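Local coordinates for uncharacterized protein (Pseudomonas aeruginosa PAO1, PDB 4R1D) that probably hydrolyses lipids as Tle4, a lipase-type effector of the H2 type VI secretion system, and forms a complex with Tli4, at residues T289-M294 with L443-D448; F340-D343 with Q347-K350; T373-L378 with G465-W470. All coordinates share one frame; numbering follows the deposited sequence.

Interaction 1 of 3, residues T289-M294 with L443-D448; sequences TIYHHM and LIWKGD
Tyr-291 and Trp-445 share the one hydrogen bond across this contact: NE1 of the indole donates to OH of Tyr-291 over 3.0 Å. The bond is nearly straight, 170° at the hydrogen, and the hydroxyl lies in the indole plane, so the N-H is used head-on. The same hydroxyl is also hydrogen-bonded to the carbonyl O of Tyr-376, and a carbonyl can only accept, so Tyr-291 OH bridges an indole N-H and a loop peptide.

The two rings meet rim to rim, with planes at 83° and centroids 6.0 Å apart between the Tyr-291 ring and the five-membered ring of Trp-445. Neither covers a face of the other.

Apolar packing completes the contact. With CG of Tyr-291 anti to the backbone N (chi1 -174°), its ring is carried toward Leu-443 and Trp-445. Leu-443 crosses it at about a right angle, its CG within 3.5 Å of Tyr-291 CD1. Its CD2 methyl lies by the next helix residue, 4.0 Å from CB of His-292, whose ring stacks on Trp-440.

Helix 289-296 is thus packed on strand 443-446 of the mixed sheet. Both acceptor and donor, the buried phenol oxygen is held between Trp-445 NE1 and Tyr-376 O, which offsets the cost of burying it.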
loop_
_atom_site.group_PDB
_atom_site.type_symbol
_atom_site.label_atom_id
_atom_site.label_comp_id
_atom_site.label_asym_id
_atom_site.label_seq_id
_atom_site.Cartn_x
_atom_site.Cartn_y
_atom_site.Cartn_z
ATOM N N THR A 289 7.592 3.654 -14.974
ATOM C CA THR A 289 6.702 4.695 -14.471
ATOM C C THR A 289 7.068 5.136 -13.057
ATOM O O THR A 289 6.823 6.279 -12.698
ATOM C CB THR A 289 5.197 4.307 -14.510
ATOM O OG1 THR A 289 4.948 3.220 -13.598
ATOM C CG2 THR A 289 4.763 3.939 -15.927
ATOM N N ILE A 290 7.661 4.253 -12.257
ATOM C CA ILE A 290 7.995 4.625 -10.875
ATOM C C ILE A 290 8.963 5.799 -10.853
ATOM O O ILE A 290 8.911 6.649 -9.962
ATOM C CB ILE A 290 8.560 3.435 -10.039
ATOM C CG1 ILE A 290 8.632 3.814 -8.554
ATOM C CG2 ILE A 290 9.936 3.020 -10.533
ATOM C CD1 ILE A 290 9.264 2.734 -7.688
ATOM N N TYR A 291 9.839 5.864 -11.853
ATOM C CA TYR A 291 10.750 6.999 -11.945
ATOM C C TYR A 291 9.977 8.280 -12.253
ATOM O O TYR A 291 10.197 9.303 -11.631
ATOM C CB TYR A 291 11.815 6.734 -13.009
ATOM C CG TYR A 291 12.885 7.791 -13.090
ATOM C CD1 TYR A 291 12.647 8.987 -13.757
ATOM C CD2 TYR A 291 14.141 7.582 -12.538
ATOM C CE1 TYR A 291 13.611 9.951 -13.850
ATOM C CE2 TYR A 291 15.131 8.556 -12.628
ATOM C CZ TYR A 291 14.855 9.731 -13.299
ATOM O OH TYR A 291 15.807 10.722 -13.398
ATOM N N HIS A 292 9.063 8.228 -13.215
ATOM C CA HIS A 292 8.261 9.408 -13.515
ATOM C C HIS A 292 7.565 9.906 -12.258
ATOM O O HIS A 292 7.641 11.085 -11.915
ATOM C CB HIS A 292 7.190 9.113 -14.570
ATOM C CG HIS A 292 6.190 10.218 -14.709
ATOM N ND1 HIS A 292 5.096 10.336 -13.878
ATOM C CD2 HIS A 292 6.148 11.286 -15.541
ATOM C CE1 HIS A 292 4.409 11.417 -14.207
ATOM N NE2 HIS A 292 5.026 12.012 -15.213
ATOM N N HIS A 293 6.884 8.997 -11.568
ATOM C CA HIS A 293 6.069 9.388 -10.424
ATOM C C HIS A 293 6.886 9.961 -9.272
ATOM O O HIS A 293 6.482 10.950 -8.672
ATOM C CB HIS A 293 5.187 8.220 -9.974
ATOM C CG HIS A 293 4.300 7.711 -11.065
ATOM N ND1 HIS A 293 3.732 6.455 -11.052
ATOM C CD2 HIS A 293 3.906 8.291 -12.223
ATOM C CE1 HIS A 293 3.013 6.290 -12.149
ATOM N NE2 HIS A 293 3.103 7.389 -12.878
ATOM N N MET A 294 8.040 9.360 -8.990
ATOM C CA MET A 294 8.895 9.835 -7.920
ATOM C C MET A 294 9.544 11.175 -8.244
ATOM O O MET A 294 9.846 11.947 -7.342
ATOM C CB MET A 294 9.961 8.792 -7.562
ATOM C CG MET A 294 9.375 7.553 -6.883
ATOM S SD MET A 294 10.637 6.408 -6.313
ATOM C CE MET A 294 11.230 7.330 -4.891
ATOM N N LEU A 443 11.915 6.990 -20.664
ATOM C CA LEU A 443 11.894 8.078 -19.722
ATOM C C LEU A 443 12.956 9.042 -20.219
ATOM O O LEU A 443 14.144 8.745 -20.146
ATOM C CB LEU A 443 12.226 7.567 -18.324
ATOM C CG LEU A 443 11.754 8.409 -17.137
ATOM C CD1 LEU A 443 12.178 9.859 -17.308
ATOM C CD2 LEU A 443 10.253 8.309 -16.996
ATOM N N ILE A 444 12.522 10.188 -20.729
ATOM C CA ILE A 444 13.433 11.112 -21.406
ATOM C C ILE A 444 13.539 12.467 -20.727
ATOM O O ILE A 444 12.543 13.148 -20.519
ATOM C CB ILE A 444 12.983 11.357 -22.857
ATOM C CG1 ILE A 444 12.928 10.040 -23.634
ATOM C CG2 ILE A 444 13.913 12.367 -23.537
ATOM C CD1 ILE A 444 11.920 10.073 -24.800
ATOM N N TRP A 445 14.766 12.855 -20.384
ATOM C CA TRP A 445 15.046 14.204 -19.926
ATOM C C TRP A 445 15.617 14.911 -21.140
ATOM O O TRP A 445 16.688 14.541 -21.622
ATOM C CB TRP A 445 16.131 14.196 -18.858
ATOM C CG TRP A 445 15.705 13.859 -17.457
ATOM C CD1 TRP A 445 15.916 12.676 -16.794
ATOM C CD2 TRP A 445 15.064 14.731 -16.522
ATOM N NE1 TRP A 445 15.429 12.758 -15.511
ATOM C CE2 TRP A 445 14.900 14.008 -15.320
ATOM C CE3 TRP A 445 14.610 16.051 -16.583
ATOM C CZ2 TRP A 445 14.295 14.561 -14.192
ATOM C CZ3 TRP A 445 14.012 16.600 -15.462
ATOM C CH2 TRP A 445 13.848 15.850 -14.286
ATOM N N LYS A 446 14.909 15.913 -21.637
ATOM C CA LYS A 446 15.353 16.625 -22.828
ATOM C C LYS A 446 15.800 18.030 -22.448
ATOM O O LYS A 446 15.066 18.768 -21.796
ATOM C CB LYS A 446 14.220 16.670 -23.851
ATOM C CG LYS A 446 14.580 17.362 -25.145
ATOM C CD LYS A 446 13.374 17.473 -26.057
ATOM C CE LYS A 446 13.148 16.196 -26.836
ATOM N NZ LYS A 446 12.259 16.433 -28.014
ATOM N N GLY A 447 17.022 18.396 -22.832
ATOM C CA GLY A 447 17.562 19.694 -22.474
ATOM C C GLY A 447 19.059 19.641 -22.225
ATOM O O GLY A 447 19.691 18.617 -22.466
ATOM N N ASP A 448 19.619 20.739 -21.732
ATOM C CA ASP A 448 21.064 20.853 -21.538
ATOM C C ASP A 448 21.446 20.721 -20.063
ATOM O O ASP A 448 21.165 21.608 -19.270
ATOM C CB ASP A 448 21.560 22.190 -22.098
ATOM C CG ASP A 448 23.019 22.443 -21.792
ATOM O OD1 ASP A 448 23.765 21.462 -21.606
ATOM O OD2 ASP A 448 23.419 23.625 -21.742
#

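Interaction 2 of 3, residues F340-D343 with Q347-K350; sequences FLCD and QVLK
Val-348 and Leu-349 supply the apolar part of this contact, against strand residues Phe-340 to Cys-342 and Asp-343 just beyond them. CG2 of Val-348 lies 4.0 Å from SG of Cys-342 and brushes the ring of Phe-340 more loosely. Leu-349 reaches over the strand backbone: its CG sits 3.8 Å from the carbonyl carbon of Cys-342, and its CD2 methyl is 3.7 Å from CB of Asp-343. Pro-449 also touches this leucine.

Between these side chains the backbones form a single antiparallel bridge, with Cys-342 and Val-348 as a non-hydrogen-bonded pair. Leu-349 N donates to Leu-341 O at 2.8 Å and 176°, and Asp-343 N donates to Gln-347 O, also at 2.8 Å. A CA-H...O contact from Cys-342 CA to Gln-347 O, 3.2 Å long, accompanies the bridge.

At the polar edge, Asp-343 turns its carboxylate back over the reversal, with CG between its backbone N and carbonyl carbon (chi1 64°). OD1 accepts from Gln-347 N at 3.0 Å, met from above the carboxylate plane, and takes a weak second bond from Gln-345 N.

The arrangement is that of a tight beta-hairpin-like reversal, stitched by an aspartate, where the chain leaves strand 339-342 on its way to the antiparallel neighbour 358-359.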
loop_
_atom_site.group_PDB
_atom_site.type_symbol
_atom_site.label_atom_id
_atom_site.label_comp_id
_atom_site.label_asym_id
_atom_site.label_seq_id
_atom_site.Cartn_x
_atom_site.Cartn_y
_atom_site.Cartn_z
ATOM N N PHE A 340 16.811 8.138 -20.587
ATOM C CA PHE A 340 17.616 8.779 -21.626
ATOM C C PHE A 340 17.789 10.271 -21.396
ATOM O O PHE A 340 16.821 11.000 -21.191
ATOM C CB PHE A 340 16.979 8.556 -23.001
ATOM C CG PHE A 340 16.714 7.116 -23.323
ATOM C CD1 PHE A 340 17.715 6.311 -23.844
ATOM C CD2 PHE A 340 15.462 6.562 -23.097
ATOM C CE1 PHE A 340 17.476 4.988 -24.148
ATOM C CE2 PHE A 340 15.209 5.240 -23.393
ATOM C CZ PHE A 340 16.219 4.442 -23.926
ATOM N N LEU A 341 19.037 10.732 -21.457
ATOM C CA LEU A 341 19.333 12.146 -21.370
ATOM C C LEU A 341 19.636 12.637 -22.783
ATOM O O LEU A 341 20.635 12.234 -23.374
ATOM C CB LEU A 341 20.543 12.370 -20.464
ATOM C CG LEU A 341 20.335 12.487 -18.945
ATOM C CD1 LEU A 341 19.203 11.615 -18.400
ATOM C CD2 LEU A 341 21.637 12.225 -18.199
ATOM N N CYS A 342 18.767 13.491 -23.321
ATOM C CA CYS A 342 18.840 13.898 -24.729
ATOM C C CYS A 342 18.976 15.405 -24.868
ATOM O O CYS A 342 18.628 16.158 -23.954
ATOM C CB CYS A 342 17.576 13.463 -25.473
ATOM S SG CYS A 342 17.258 11.689 -25.454
ATOM N N ASP A 343 19.466 15.848 -26.023
ATOM C CA ASP A 343 19.551 17.271 -26.303
ATOM C C ASP A 343 18.246 17.776 -26.930
ATOM O O ASP A 343 17.297 17.004 -27.118
ATOM C CB ASP A 343 20.762 17.593 -27.195
ATOM C CG ASP A 343 20.678 16.955 -28.580
ATOM O OD1 ASP A 343 19.564 16.656 -29.064
ATOM O OD2 ASP A 343 21.742 16.767 -29.207
ATOM N N GLN A 347 18.487 13.900 -29.476
ATOM C CA GLN A 347 19.605 12.981 -29.595
ATOM C C GLN A 347 20.222 12.719 -28.236
ATOM O O GLN A 347 20.422 13.645 -27.444
ATOM C CB GLN A 347 20.661 13.530 -30.555
ATOM C CG GLN A 347 20.156 13.697 -31.976
ATOM C CD GLN A 347 19.462 12.452 -32.495
ATOM O OE1 GLN A 347 18.294 12.498 -32.890
ATOM N NE2 GLN A 347 20.177 11.329 -32.498
ATOM N N VAL A 348 20.517 11.452 -27.976
ATOM C CA VAL A 348 21.069 11.044 -26.694
ATOM C C VAL A 348 22.451 11.654 -26.510
ATOM O O VAL A 348 23.289 11.597 -27.414
ATOM C CB VAL A 348 21.167 9.518 -26.584
ATOM C CG1 VAL A 348 21.854 9.132 -25.282
ATOM C CG2 VAL A 348 19.786 8.888 -26.684
ATOM N N LEU A 349 22.667 12.236 -25.333
ATOM C CA LEU A 349 23.897 12.940 -24.995
ATOM C C LEU A 349 25.038 11.969 -24.700
ATOM O O LEU A 349 24.814 10.775 -24.547
ATOM C CB LEU A 349 23.648 13.839 -23.786
ATOM C CG LEU A 349 22.663 14.979 -24.043
ATOM C CD1 LEU A 349 22.319 15.721 -22.744
ATOM C CD2 LEU A 349 23.246 15.935 -25.085
ATOM N N LYS A 350 26.263 12.491 -24.628
ATOM C CA LYS A 350 27.437 11.672 -24.326
ATOM C C LYS A 350 27.966 12.010 -22.941
ATOM O O LYS A 350 27.916 13.171 -22.533
ATOM C CB LYS A 350 28.541 11.927 -25.358
ATOM C CG LYS A 350 28.576 10.953 -26.524
ATOM C CD LYS A 350 27.214 10.720 -27.120
ATOM C CE LYS A 350 27.305 9.916 -28.414
ATOM N NZ LYS A 350 27.882 10.722 -29.524
#

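Interaction 3 of 3, residues T373-L378 with G465-W470; sequences TTWYGL and GTYNSW
Trp-375 turns an edge of its indole toward the face of Tyr-467 in an offset edge-to-face pair. The planes stand at 88°, and the centroid of the six-membered indole ring is 5.8 Å from that of the phenol ring. Their nearest ring atoms are Trp-375 CE3 and Tyr-467 CE2, 3.8 Å apart. One face of the indole is covered by its sequence neighbour, CB of Tyr-376 resting over its centre, while Trp-375 NE1 lies at the edge of the Tyr-376 ring. Trp-445 packs edge-to-face with Trp-375 and also meets Tyr-467, so the pair belongs to a larger aromatic group.

The phenol oxygen comes close to the backbone end of the tryptophan side chain. Tyr-467 OH comes to 3.3 Å from Trp-375 CB and 3.2 Å from Trp-375 O, a carbonyl that is hydrogen-bonded to NH1 of Arg-295. At the far side of the indole, NE1 is satisfied by OE2 of Glu-453, a bond that limits how the ring can rotate.

Each ring sits within a turn. Thr-374 to Gly-377 forms a type I beta turn, closed by Gly-377 N to Thr-374 O at 2.9 Å; within it, chi1 of 72° sets the indole between the backbone N and carbonyl carbon of Trp-375. On the other loop, Tyr-467 is the middle residue of an ST turn, in which Thr-466 OG1 accepts from Asn-468 N at 3.1 Å.

The contact joins two loops, a type I beta turn and an ST turn, through an edge-to-face pair within an aromatic cluster beside the small mixed sheet and away from the calcium site.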
loop_
_atom_site.group_PDB
_atom_site.type_symbol
_atom_site.label_atom_id
_atom_site.label_comp_id
_atom_site.label_asym_id
_atom_site.label_seq_id
_atom_site.Cartn_x
_atom_site.Cartn_y
_atom_site.Cartn_z
ATOM N N THR A 373 22.651 9.973 -6.470
ATOM C CA THR A 373 22.141 11.198 -5.866
ATOM C C THR A 373 22.297 12.439 -6.739
ATOM O O THR A 373 21.976 13.544 -6.299
ATOM C CB THR A 373 22.779 11.475 -4.483
ATOM O OG1 THR A 373 24.197 11.624 -4.621
ATOM C CG2 THR A 373 22.477 10.333 -3.519
ATOM N N THR A 374 22.806 12.261 -7.959
ATOM C CA THR A 374 22.915 13.374 -8.899
ATOM C C THR A 374 21.536 13.751 -9.429
ATOM O O THR A 374 20.548 13.063 -9.159
ATOM C CB THR A 374 23.848 13.051 -10.095
ATOM O OG1 THR A 374 23.203 12.115 -10.964
ATOM C CG2 THR A 374 25.161 12.467 -9.613
ATOM N N TRP A 375 21.473 14.831 -10.202
ATOM C CA TRP A 375 20.193 15.341 -10.688
ATOM C C TRP A 375 19.301 14.314 -11.400
ATOM O O TRP A 375 18.084 14.476 -11.414
ATOM C CB TRP A 375 20.400 16.555 -11.601
ATOM C CG TRP A 375 20.967 16.218 -12.938
ATOM C CD1 TRP A 375 22.289 16.097 -13.258
ATOM C CD2 TRP A 375 20.236 15.953 -14.142
ATOM N NE1 TRP A 375 22.427 15.768 -14.590
ATOM C CE2 TRP A 375 21.182 15.682 -15.155
ATOM C CE3 TRP A 375 18.873 15.913 -14.463
ATOM C CZ2 TRP A 375 20.809 15.381 -16.464
ATOM C CZ3 TRP A 375 18.507 15.628 -15.768
ATOM C CH2 TRP A 375 19.469 15.357 -16.750
ATOM N N TYR A 376 19.885 13.281 -12.009
ATOM C CA TYR A 376 19.070 12.336 -12.765
ATOM C C TYR A 376 18.758 11.072 -11.972
ATOM O O TYR A 376 18.149 10.149 -12.496
ATOM C CB TYR A 376 19.673 11.995 -14.151
ATOM C CG TYR A 376 20.992 11.243 -14.125
ATOM C CD1 TYR A 376 21.025 9.856 -14.100
ATOM C CD2 TYR A 376 22.204 11.929 -14.125
ATOM C CE1 TYR A 376 22.238 9.160 -14.080
ATOM C CE2 TYR A 376 23.409 11.253 -14.096
ATOM C CZ TYR A 376 23.424 9.874 -14.077
ATOM O OH TYR A 376 24.624 9.201 -14.051
ATOM N N GLY A 377 19.166 11.046 -10.708
ATOM C CA GLY A 377 18.924 9.892 -9.856
ATOM C C GLY A 377 17.470 9.798 -9.445
ATOM O O GLY A 377 16.713 10.744 -9.624
ATOM N N LEU A 378 17.078 8.650 -8.899
ATOM C CA LEU A 378 15.687 8.437 -8.494
ATOM C C LEU A 378 15.296 9.383 -7.362
ATOM O O LEU A 378 14.198 9.947 -7.356
ATOM C CB LEU A 378 15.512 7.004 -8.029
ATOM C CG LEU A 378 14.067 6.609 -7.728
ATOM C CD1 LEU A 378 13.239 6.643 -9.007
ATOM C CD2 LEU A 378 14.053 5.212 -7.108
ATOM N N GLY A 465 8.752 17.964 -13.180
ATOM C CA GLY A 465 9.304 17.492 -14.436
ATOM C C GLY A 465 10.262 18.432 -15.150
ATOM O O GLY A 465 10.782 18.081 -16.204
ATOM N N THR A 466 10.507 19.614 -14.598
ATOM C CA THR A 466 11.427 20.530 -15.281
ATOM C C THR A 466 12.371 21.311 -14.375
ATOM O O THR A 466 12.028 21.671 -13.242
ATOM C CB THR A 466 10.673 21.509 -16.224
ATOM O OG1 THR A 466 11.599 22.085 -17.163
ATOM C CG2 THR A 466 9.979 22.615 -15.420
ATOM N N TYR A 467 13.577 21.547 -14.896
ATOM C CA TYR A 467 14.560 22.427 -14.280
ATOM C C TYR A 467 14.444 23.864 -14.818
ATOM O O TYR A 467 15.091 24.775 -14.313
ATOM C CB TYR A 467 15.978 21.890 -14.522
ATOM C CG TYR A 467 16.340 20.726 -13.625
ATOM C CD1 TYR A 467 16.998 20.935 -12.425
ATOM C CD2 TYR A 467 16.005 19.429 -13.971
ATOM C CE1 TYR A 467 17.321 19.880 -11.588
ATOM C CE2 TYR A 467 16.334 18.357 -13.143
ATOM C CZ TYR A 467 16.979 18.589 -11.959
ATOM O OH TYR A 467 17.294 17.530 -11.138
ATOM N N ASN A 468 13.637 24.059 -15.856
ATOM C CA ASN A 468 13.378 25.412 -16.357
ATOM C C ASN A 468 12.631 26.209 -15.311
ATOM O O ASN A 468 11.722 25.694 -14.664
ATOM C CB ASN A 468 12.559 25.376 -17.643
ATOM C CG ASN A 468 13.330 24.805 -18.801
ATOM O OD1 ASN A 468 14.526 25.029 -18.920
ATOM N ND2 ASN A 468 12.650 24.065 -19.664
ATOM N N SER A 469 13.022 27.462 -15.136
ATOM C CA SER A 469 12.373 28.314 -14.159
ATOM C C SER A 469 12.422 29.760 -14.617
ATOM O O SER A 469 12.944 30.065 -15.686
ATOM C CB SER A 469 13.059 28.190 -12.802
ATOM O OG SER A 469 14.388 28.685 -12.869
ATOM N N TRP A 470 11.864 30.644 -13.798
ATOM C CA TRP A 470 11.969 32.077 -14.031
ATOM C C TRP A 470 13.440 32.454 -14.208
ATOM O O TRP A 470 13.774 33.361 -14.977
ATOM C CB TRP A 470 11.337 32.824 -12.855
ATOM C CG TRP A 470 11.507 34.299 -12.884
ATOM C CD1 TRP A 470 12.359 35.042 -12.118
ATOM C CD2 TRP A 470 10.796 35.227 -13.709
ATOM N NE1 TRP A 470 12.226 36.379 -12.419
ATOM C CE2 TRP A 470 11.273 36.518 -13.395
ATOM C CE3 TRP A 470 9.809 35.092 -14.692
ATOM C CZ2 TRP A 470 10.791 37.666 -14.021
ATOM C CZ3 TRP A 470 9.336 36.232 -15.315
ATOM C CH2 TRP A 470 9.825 37.504 -14.974
#

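The three contacts lie on the same side of the chain's centre, around the mixed sheet of strands 358-359, 339-342, 443-446 and 477-479, separate from the six-stranded parallel sheet. Interactions 1 and 3 are closest, with centres about 9 Å apart; interaction 2 lies about 12 Å from interaction 1 and 15 Å from interaction 3. Interaction 1 uses strand 443-446 and interaction 2 strand 339-342, parallel neighbours in this sheet, while Leu-341 packs against Trp-375 and so reaches interaction 3. Along the chain, interaction 2 falls wholly between the two segments of interaction 1 and precedes interaction 3, whose segments alternate with those of interaction 1. Distant parts of the sequence are thereby drawn into one compact region.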